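Local coordinates for protein N-acetylneuraminate lyase (Peptoclostridium difficile, PDB 4WOZ) that is a lyase of the dihydrodipicolinate synthetase family, enzymes built on a TIM-barrel fold, at residues 41-55 against 76-90. Numbering follows the deposited sequence.
Sequences IRHNIDVCKVDGLYV and IAKDEVKEEIKLIAQ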
loop_
_atom_site.group_PDB
_atom_site.type_symbol
_atom_site.label_atom_id
_atom_site.label_comp_id
_atom_site.label_asym_id
_atom_site.label_seq_id
_atom_site.Cartn_x
_atom_site.Cartn_y
_atom_site.Cartn_z
ATOM N N ILE A 41 -26.256 -23.809 11.486
ATOM C CA ILE A 41 -25.426 -24.786 12.177
ATOM C C ILE A 41 -25.755 -26.205 11.715
ATOM O O ILE A 41 -24.871 -26.963 11.326
ATOM C CB ILE A 41 -25.635 -24.683 13.697
ATOM C CG1 ILE A 41 -25.150 -23.316 14.182
ATOM C CG2 ILE A 41 -24.911 -25.833 14.413
ATOM C CD1 ILE A 41 -25.423 -23.042 15.646
ATOM N N ARG A 42 -27.038 -26.552 11.762
ATOM C CA ARG A 42 -27.505 -27.872 11.345
ATOM C C ARG A 42 -27.151 -28.151 9.889
ATOM O O ARG A 42 -26.829 -29.282 9.520
ATOM C CB ARG A 42 -29.023 -27.967 11.531
ATOM C CG ARG A 42 -29.469 -28.198 12.969
ATOM C CD ARG A 42 -29.872 -29.653 13.181
ATOM N NE ARG A 42 -28.776 -30.594 12.955
ATOM C CZ ARG A 42 -27.827 -30.865 13.845
ATOM N NH1 ARG A 42 -27.831 -30.266 15.028
ATOM N NH2 ARG A 42 -26.883 -31.749 13.558
ATOM N N HIS A 43 -27.222 -27.110 9.064
ATOM C CA HIS A 43 -26.913 -27.230 7.645
ATOM C C HIS A 43 -25.443 -27.596 7.451
ATOM O O HIS A 43 -25.106 -28.460 6.637
ATOM C CB HIS A 43 -27.225 -25.912 6.938
ATOM C CG HIS A 43 -26.928 -25.925 5.472
ATOM N ND1 HIS A 43 -27.665 -26.658 4.568
ATOM C CD2 HIS A 43 -25.980 -25.281 4.749
ATOM C CE1 HIS A 43 -27.187 -26.464 3.352
ATOM N NE2 HIS A 43 -26.164 -25.634 3.435
ATOM N N ASN A 44 -24.570 -26.939 8.208
ATOM C CA ASN A 44 -23.139 -27.209 8.114
ATOM C C ASN A 44 -22.793 -28.626 8.562
ATOM O O ASN A 44 -21.925 -29.269 7.981
ATOM C CB ASN A 44 -22.340 -26.199 8.949
ATOM C CG ASN A 44 -22.046 -24.921 8.190
ATOM O OD1 ASN A 44 -21.417 -24.945 7.134
ATOM N ND2 ASN A 44 -22.496 -23.797 8.726
ATOM N N ILE A 45 -23.477 -29.112 9.591
ATOM C CA ILE A 45 -23.213 -30.454 10.100
ATOM C C ILE A 45 -23.807 -31.550 9.219
ATOM O O ILE A 45 -23.110 -32.469 8.787
ATOM C CB ILE A 45 -23.792 -30.640 11.521
ATOM C CG1 ILE A 45 -23.166 -29.627 12.476
ATOM C CG2 ILE A 45 -23.527 -32.079 12.022
ATOM C CD1 ILE A 45 -23.809 -29.613 13.839
ATOM N N ASP A 46 -25.100 -31.433 8.940
ATOM C CA ASP A 46 -25.807 -32.445 8.174
ATOM C C ASP A 46 -25.715 -32.391 6.654
ATOM O O ASP A 46 -25.839 -33.424 5.993
ATOM C CB ASP A 46 -27.277 -32.452 8.601
ATOM C CG ASP A 46 -27.440 -32.522 10.105
ATOM O OD1 ASP A 46 -26.639 -33.227 10.754
ATOM O OD2 ASP A 46 -28.373 -31.883 10.643
ATOM N N VAL A 47 -25.499 -31.207 6.090
ATOM C CA VAL A 47 -25.425 -31.103 4.640
ATOM C C VAL A 47 -24.010 -30.864 4.138
ATOM O O VAL A 47 -23.552 -31.550 3.223
ATOM C CB VAL A 47 -26.338 -29.979 4.106
ATOM C CG1 VAL A 47 -26.355 -30.015 2.585
ATOM C CG2 VAL A 47 -27.747 -30.141 4.663
ATOM N N CYS A 48 -23.323 -29.892 4.733
ATOM C CA CYS A 48 -21.954 -29.575 4.340
ATOM C C CYS A 48 -20.979 -30.622 4.855
ATOM O O CYS A 48 -19.921 -30.823 4.268
ATOM C CB CYS A 48 -21.554 -28.200 4.870
ATOM S SG CYS A 48 -22.578 -26.861 4.240
ATOM N N LYS A 49 -21.337 -31.290 5.949
ATOM C CA LYS A 49 -20.480 -32.325 6.532
ATOM C C LYS A 49 -19.086 -31.821 6.924
ATOM O O LYS A 49 -18.086 -32.500 6.685
ATOM C CB LYS A 49 -20.329 -33.498 5.557
ATOM C CG LYS A 49 -21.552 -34.407 5.433
ATOM C CD LYS A 49 -21.816 -35.166 6.728
ATOM C CE LYS A 49 -22.789 -36.333 6.525
ATOM N NZ LYS A 49 -24.151 -35.927 6.061
ATOM N N VAL A 50 -19.007 -30.635 7.517
ATOM C CA VAL A 50 -17.711 -30.119 7.926
ATOM C C VAL A 50 -17.257 -30.820 9.207
ATOM O O VAL A 50 -18.059 -31.444 9.904
ATOM C CB VAL A 50 -17.751 -28.587 8.163
ATOM C CG1 VAL A 50 -17.954 -27.862 6.840
ATOM C CG2 VAL A 50 -18.861 -28.236 9.131
ATOM N N ASP A 51 -15.970 -30.716 9.510
ATOM C CA ASP A 51 -15.411 -31.339 10.704
ATOM C C ASP A 51 -15.685 -30.517 11.951
ATOM O O ASP A 51 -15.557 -31.007 13.075
ATOM C CB ASP A 51 -13.902 -31.514 10.540
ATOM C CG ASP A 51 -13.551 -32.434 9.393
ATOM O OD1 ASP A 51 -13.990 -33.600 9.431
ATOM O OD2 ASP A 51 -12.845 -31.994 8.459
ATOM N N GLY A 52 -16.054 -29.258 11.752
ATOM C CA GLY A 52 -16.321 -28.397 12.882
ATOM C C GLY A 52 -16.719 -27.005 12.448
ATOM O O GLY A 52 -16.830 -26.717 11.252
ATOM N N LEU A 53 -16.947 -26.143 13.430
ATOM C CA LEU A 53 -17.335 -24.772 13.163
ATOM C C LEU A 53 -16.381 -23.818 13.850
ATOM O O LEU A 53 -15.867 -24.104 14.939
ATOM C CB LEU A 53 -18.758 -24.507 13.668
ATOM C CG LEU A 53 -19.896 -25.352 13.082
ATOM C CD1 LEU A 53 -21.204 -24.991 13.765
ATOM C CD2 LEU A 53 -20.000 -25.113 11.583
ATOM N N TYR A 54 -16.152 -22.688 13.189
ATOM C CA TYR A 54 -15.302 -21.617 13.687
ATOM C C TYR A 54 -16.355 -20.561 14.005
ATOM O O TYR A 54 -16.951 -19.974 13.099
ATOM C CB TYR A 54 -14.375 -21.128 12.574
ATOM C CG TYR A 54 -13.339 -20.117 12.995
ATOM C CD1 TYR A 54 -12.155 -20.520 13.618
ATOM C CD2 TYR A 54 -13.519 -18.758 12.731
ATOM C CE1 TYR A 54 -11.174 -19.593 13.962
ATOM C CE2 TYR A 54 -12.548 -17.824 13.070
ATOM C CZ TYR A 54 -11.379 -18.246 13.684
ATOM O OH TYR A 54 -10.417 -17.326 14.026
ATOM N N VAL A 55 -16.595 -20.346 15.292
ATOM C CA VAL A 55 -17.617 -19.410 15.736
ATOM C C VAL A 55 -17.065 -18.072 16.223
ATOM O O VAL A 55 -16.061 -18.021 16.934
ATOM C CB VAL A 55 -18.466 -20.058 16.864
ATOM C CG1 VAL A 55 -19.670 -19.192 17.190
ATOM C CG2 VAL A 55 -18.916 -21.455 16.433
ATOM N N ILE A 76 -25.700 -20.791 21.816
ATOM C CA ILE A 76 -26.544 -21.469 20.846
ATOM C C ILE A 76 -25.756 -22.472 20.015
ATOM O O ILE A 76 -26.233 -23.575 19.756
ATOM C CB ILE A 76 -27.226 -20.467 19.896
ATOM C CG1 ILE A 76 -28.197 -19.584 20.687
ATOM C CG2 ILE A 76 -27.943 -21.222 18.788
ATOM C CD1 ILE A 76 -28.835 -18.470 19.878
ATOM N N ALA A 77 -24.548 -22.095 19.606
ATOM C CA ALA A 77 -23.723 -22.985 18.789
ATOM C C ALA A 77 -23.404 -24.278 19.532
ATOM O O ALA A 77 -23.579 -25.374 18.999
ATOM C CB ALA A 77 -22.432 -22.283 18.378
ATOM N N LYS A 78 -22.945 -24.140 20.772
ATOM C CA LYS A 78 -22.596 -25.294 21.589
ATOM C C LYS A 78 -23.813 -26.163 21.879
ATOM O O LYS A 78 -23.749 -27.388 21.784
ATOM C CB LYS A 78 -21.956 -24.831 22.903
ATOM C CG LYS A 78 -21.526 -25.965 23.820
ATOM C CD LYS A 78 -20.495 -26.861 23.153
ATOM C CE LYS A 78 -20.130 -28.046 24.039
ATOM N NZ LYS A 78 -19.131 -28.916 23.368
ATOM N N ASP A 79 -24.925 -25.532 22.232
ATOM C CA ASP A 79 -26.145 -26.272 22.535
ATOM C C ASP A 79 -26.611 -27.068 21.323
ATOM O O ASP A 79 -26.949 -28.246 21.433
ATOM C CB ASP A 79 -27.258 -25.316 22.966
ATOM C CG ASP A 79 -28.538 -26.042 23.337
ATOM O OD1 ASP A 79 -28.501 -26.855 24.284
ATOM O OD2 ASP A 79 -29.580 -25.801 22.687
ATOM N N GLU A 80 -26.615 -26.417 20.164
ATOM C CA GLU A 80 -27.054 -27.046 18.928
ATOM C C GLU A 80 -26.124 -28.147 18.432
ATOM O O GLU A 80 -26.582 -29.176 17.943
ATOM C CB GLU A 80 -27.213 -25.988 17.833
ATOM C CG GLU A 80 -27.904 -26.506 16.584
ATOM C CD GLU A 80 -29.192 -27.246 16.915
ATOM O OE1 GLU A 80 -30.074 -26.648 17.567
ATOM O OE2 GLU A 80 -29.319 -28.423 16.526
ATOM N N VAL A 81 -24.818 -27.924 18.544
ATOM C CA VAL A 81 -23.841 -28.905 18.091
ATOM C C VAL A 81 -23.633 -30.022 19.104
ATOM O O VAL A 81 -23.536 -31.192 18.738
ATOM C CB VAL A 81 -22.471 -28.247 17.816
ATOM C CG1 VAL A 81 -21.429 -29.319 17.522
ATOM C CG2 VAL A 81 -22.580 -27.283 16.644
ATOM N N LYS A 82 -23.566 -29.644 20.377
ATOM C CA LYS A 82 -23.344 -30.586 21.466
ATOM C C LYS A 82 -21.932 -31.155 21.343
ATOM O O LYS A 82 -20.957 -30.468 21.647
ATOM C CB LYS A 82 -24.389 -31.703 21.427
ATOM C CG LYS A 82 -25.820 -31.194 21.573
ATOM C CD LYS A 82 -26.839 -32.320 21.462
ATOM C CE LYS A 82 -28.269 -31.797 21.577
ATOM N NZ LYS A 82 -28.639 -30.899 20.442
ATOM N N GLU A 83 -21.799 -32.392 20.940
ATOM C CA GLU A 83 -20.537 -32.970 20.620
ATOM C C GLU A 83 -20.390 -33.636 19.294
ATOM O O GLU A 83 -19.537 -34.306 19.003
ATOM C CB GLU A 83 -20.080 -33.905 21.673
ATOM C CG GLU A 83 -20.625 -33.549 22.999
ATOM C CD GLU A 83 -19.715 -32.719 23.773
ATOM O OE1 GLU A 83 -20.036 -32.499 24.897
ATOM O OE2 GLU A 83 -18.716 -32.310 23.260
ATOM N N GLU A 84 -21.332 -33.385 18.489
ATOM C CA GLU A 84 -21.311 -33.951 17.147
ATOM C C GLU A 84 -20.054 -33.572 16.359
ATOM O O GLU A 84 -19.422 -34.433 15.747
ATOM C CB GLU A 84 -22.577 -33.536 16.394
ATOM C CG GLU A 84 -22.736 -34.188 15.033
ATOM C CD GLU A 84 -24.188 -34.269 14.601
ATOM O OE1 GLU A 84 -25.005 -33.477 15.125
ATOM O OE2 GLU A 84 -24.507 -35.116 13.733
ATOM N N ILE A 85 -19.689 -32.292 16.369
ATOM C CA ILE A 85 -18.484 -31.853 15.670
ATOM C C ILE A 85 -17.645 -30.952 16.571
ATOM O O ILE A 85 -18.077 -30.578 17.656
ATOM C CB ILE A 85 -18.802 -31.085 14.367
ATOM C CG1 ILE A 85 -19.537 -29.785 14.691
ATOM C CG2 ILE A 85 -19.615 -31.968 13.427
ATOM C CD1 ILE A 85 -19.769 -28.907 13.484
ATOM N N LYS A 86 -16.447 -30.613 16.105
ATOM C CA LYS A 86 -15.518 -29.769 16.848
ATOM C C LYS A 86 -15.911 -28.295 16.816
ATOM O O LYS A 86 -16.569 -27.830 15.881
ATOM C CB LYS A 86 -14.105 -29.927 16.283
ATOM C CG LYS A 86 -13.602 -31.352 16.313
ATOM C CD LYS A 86 -12.348 -31.508 15.480
ATOM C CE LYS A 86 -12.080 -32.973 15.172
ATOM N NZ LYS A 86 -10.931 -33.130 14.235
ATOM N N LEU A 87 -15.484 -27.568 17.842
ATOM C CA LEU A 87 -15.791 -26.154 17.955
ATOM C C LEU A 87 -14.585 -25.306 18.319
ATOM O O LEU A 87 -13.853 -25.606 19.275
ATOM C CB LEU A 87 -16.873 -25.931 19.011
ATOM C CG LEU A 87 -18.284 -26.438 18.720
ATOM C CD1 LEU A 87 -19.152 -26.227 19.950
ATOM C CD2 LEU A 87 -18.856 -25.702 17.520
ATOM N N ILE A 88 -14.386 -24.245 17.545
ATOM C CA ILE A 88 -13.308 -23.301 17.790
ATOM C C ILE A 88 -13.987 -21.955 18.007
ATOM O O ILE A 88 -14.854 -21.551 17.226
ATOM C CB ILE A 88 -12.354 -23.181 16.588
ATOM C CG1 ILE A 88 -11.618 -24.506 16.366
ATOM C CG2 ILE A 88 -11.354 -22.054 16.837
ATOM C CD1 ILE A 88 -10.669 -24.476 15.180
ATOM N N ALA A 89 -13.602 -21.261 19.068
ATOM C CA ALA A 89 -14.206 -19.972 19.357
ATOM C C ALA A 89 -13.248 -18.812 19.114
ATOM O O ALA A 89 -12.172 -18.755 19.705
ATOM C CB ALA A 89 -14.704 -19.947 20.802
ATOM N N GLN A 90 -13.634 -17.896 18.228
ATOM C CA GLN A 90 -12.809 -16.722 17.958
ATOM C C GLN A 90 -13.210 -15.754 19.068
ATOM O O GLN A 90 -14.353 -15.305 19.115
ATOM C CB GLN A 90 -13.142 -16.120 16.582
ATOM C CG GLN A 90 -12.064 -15.181 16.024
ATOM C CD GLN A 90 -11.921 -13.880 16.807
ATOM O OE1 GLN A 90 -10.812 -13.425 17.068
ATOM N NE2 GLN A 90 -13.047 -13.270 17.165
#
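Leu53 and Leu87 lie side by side on neighbouring parallel strands, 52-55 and 86-90, which belong to one beta-alpha-beta unit of the TIM barrel; helix 67-81 makes the crossover between them, and helix 34-48 packs beside it. The backbone ladder runs in register from Gly52 beside Lys86 to Val55 beside Ala89. Lys86 N on Asp51 O is its first rung; from Leu53 N on Lys86 O onward the rungs straighten, and the last, Gln90 N on Val55 O, is 2.8 Å long and nearly linear.

Apolar contacts fill the layer between sheet and helices, illustrating how a barrel buries the outer face of its strands. Ile41 enters as a knob among Ile76, Ala77, Glu80 and Val81, its CG2 reaching Val81 CG2 at 3.5 Å while CD1 lies over the backbone of Ala77. Ile85 CG1 stands between its own backbone N and carbonyl carbon (chi1 64°), which carries CD1 over Gly52 CA and against Leu53 CG, 3.6 Å away, with Ile45 CG1 also touching it. On the other face of the sheet Tyr54 lies against Ile88 and the aliphatic part of Gln90, and its hydroxyl is hydrogen-bonded to Ser115.

Charge closes the outer side. The Arg42 guanidinium holds Asp46 side-on through NE and NH2, and its NH2 also meets Glu84 OE1 (3.0 Å) from above that carboxylate plane. Sharing Arg42 probably eases the closeness of Asp46 and Glu84. Glu80 is held twice: Arg38 binds OE1, and Arg42 NH1, with the carboxylate turned 71° from the guanidinium, takes the anti lone pair of OE2 at 2.8 Å.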